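Local coordinates for protein-S-isoprenylcysteine O-methyltransferase (Tribolium castaneum, PDB 5V7P) that methylates the C-terminal carboxylate of isoprenylated cysteine residues in proteins at the endoplasmic reticulum membrane, using S-adenosyl-L-methionine as methyl donor, at residues A[248-251]-A[252-256]. Sequence-based numbering, arbitrary orientation.
Sequences YIEE and SMLLS. With SAH (S-adenosyl-L-homocysteine), chain C.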
# COMPACT_ATOMS: atom_id res chain seq x y z
N TYR A 248 -10.08 7.76 9.05
CA TYR A 248 -11.12 8.77 9.25
C TYR A 248 -12.10 8.78 8.09
O TYR A 248 -13.32 8.69 8.29
CB TYR A 248 -10.47 10.14 9.43
CG TYR A 248 -11.43 11.22 9.88
CD1 TYR A 248 -11.85 11.29 11.21
CD2 TYR A 248 -11.92 12.17 8.99
CE1 TYR A 248 -12.72 12.27 11.63
CE2 TYR A 248 -12.79 13.16 9.41
CZ TYR A 248 -13.19 13.20 10.73
OH TYR A 248 -14.06 14.18 11.15
N ILE A 249 -11.59 8.90 6.86
CA ILE A 249 -12.47 8.86 5.69
C ILE A 249 -13.10 7.49 5.54
O ILE A 249 -14.25 7.37 5.10
CB ILE A 249 -11.68 9.26 4.42
CG1 ILE A 249 -12.60 9.32 3.20
CG2 ILE A 249 -10.53 8.29 4.17
CD1 ILE A 249 -13.59 10.46 3.23
N GLU A 250 -12.38 6.43 5.90
CA GLU A 250 -12.87 5.07 5.69
C GLU A 250 -14.08 4.79 6.57
O GLU A 250 -15.05 4.16 6.11
CB GLU A 250 -11.75 4.07 5.96
CG GLU A 250 -12.17 2.61 5.84
CD GLU A 250 -10.97 1.68 5.79
OE1 GLU A 250 -9.89 2.12 5.34
OE2 GLU A 250 -11.11 0.50 6.19
N GLU A 251 -14.06 5.24 7.82
CA GLU A 251 -15.18 5.00 8.72
C GLU A 251 -16.38 5.88 8.42
O GLU A 251 -17.50 5.51 8.75
CB GLU A 251 -14.74 5.20 10.17
CG GLU A 251 -13.77 4.14 10.66
CD GLU A 251 -13.61 4.15 12.17
OE1 GLU A 251 -14.05 5.13 12.81
OE2 GLU A 251 -13.04 3.18 12.72
N SER A 252 -16.16 7.05 7.80
CA SER A 252 -17.29 7.86 7.37
C SER A 252 -18.09 7.15 6.29
O SER A 252 -19.32 7.26 6.24
CB SER A 252 -16.81 9.22 6.87
OG SER A 252 -16.14 9.11 5.62
N MET A 253 -17.41 6.41 5.41
CA MET A 253 -18.12 5.61 4.41
C MET A 253 -18.76 4.38 5.04
O MET A 253 -19.84 3.96 4.60
CB MET A 253 -17.16 5.19 3.30
CG MET A 253 -16.34 6.32 2.69
SD MET A 253 -17.29 7.81 2.37
CE MET A 253 -18.55 7.20 1.25
N LEU A 254 -18.13 3.80 6.06
CA LEU A 254 -18.71 2.64 6.72
C LEU A 254 -19.98 3.01 7.48
O LEU A 254 -20.90 2.20 7.57
CB LEU A 254 -17.69 2.01 7.66
CG LEU A 254 -16.56 1.24 6.97
CD1 LEU A 254 -15.39 1.02 7.92
CD2 LEU A 254 -17.05 -0.10 6.44
N LEU A 255 -20.04 4.22 8.04
CA LEU A 255 -21.24 4.65 8.74
C LEU A 255 -22.41 4.81 7.77
O LEU A 255 -23.55 4.45 8.11
CB LEU A 255 -20.98 5.95 9.49
CG LEU A 255 -20.25 5.81 10.82
CD1 LEU A 255 -19.80 7.17 11.33
CD2 LEU A 255 -21.13 5.13 11.86
N SER A 256 -22.15 5.34 6.58
CA SER A 256 -23.20 5.42 5.57
C SER A 256 -23.57 4.05 5.01
O SER A 256 -24.68 3.88 4.49
CB SER A 256 -22.75 6.34 4.43
OG SER A 256 -21.67 5.76 3.71
N SAH C . -9.77 -1.14 7.72
CA SAH C . -9.90 -2.59 7.69
CB SAH C . -10.08 -3.08 6.26
CG SAH C . -9.04 -2.54 5.28
SD SAH C . -9.48 -2.97 3.57
C SAH C . -8.69 -3.26 8.33
O SAH C . -7.66 -2.63 8.55
OXT SAH C . -8.71 -4.45 8.65
C5' SAH C . -10.48 -1.47 3.29
C4' SAH C . -11.93 -1.77 2.96
O4' SAH C . -12.50 -2.59 3.96
C3' SAH C . -12.74 -0.49 2.90
O3' SAH C . -13.34 -0.33 1.63
C2' SAH C . -13.79 -0.61 3.98
O2' SAH C . -15.06 -0.21 3.52
C1' SAH C . -13.76 -2.08 4.37
N9 SAH C . -13.94 -2.32 5.82
C8 SAH C . -13.29 -1.69 6.86
N7 SAH C . -13.74 -2.21 8.03
C5 SAH C . -14.66 -3.16 7.75
C6 SAH C . -15.42 -3.99 8.56
N6 SAH C . -15.31 -3.93 9.88
N1 SAH C . -16.29 -4.88 7.97
C2 SAH C . -16.41 -4.94 6.60
N3 SAH C . -15.65 -4.11 5.80
C4 SAH C . -14.79 -3.24 6.37
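Glu250 and Leu254, one turn apart on helix 231-258, lie side by side and together bind S-adenosyl-L-homocysteine. This turn of the alpha-helix lines the cofactor pocket, probably on the cytoplasmic side of this membrane methyltransferase. Glu250 CG sits 4.2 Å from Leu254 CD1. CG of Glu250 is anti to the backbone N (chi1 177°) and the chain beyond it is extended, which carries the carboxylate to the amino group of the ligand. OE2 of Glu250 accepts a hydrogen bond of 2.6 Å from the ligand N. OE1 is bonded to the hydroxyl of Tyr212, so both carboxylate oxygens are engaged. With an alanine here, the ligand's amino group is likely to be left without its carboxylate mate, and the Tyr212 hydroxyl would probably lose this bond. Leu254 adds its two methyl groups beside the nucleoside. Its CD1 lies 3.6 Å from adenine C8, and CD2 lies 3.5 Å from the ribose O2'.

Glu251 turns to another side of the helix. Its carboxylate forms a salt bridge with Arg208 and hydrogen bonds with His209, Gln266 and the backbone N of Tyr279. His209 also binds the ligand, so Glu251 is a second-shell residue. The backbone keeps helical i to i+4 bonds: Leu254 N donates to Glu250 O at 3.1 Å, and Leu255 N to Glu251 O at 2.9 Å. Ile249 O takes a weak bond from Met253 N and a shorter one from a side chain. Ser252 OG lies between its own backbone N and carbonyl carbon (chi1 71°), folded back against the preceding turn. From there it donates to Ile249 O at 2.6 Å, tilted 29° from the carbonyl plane.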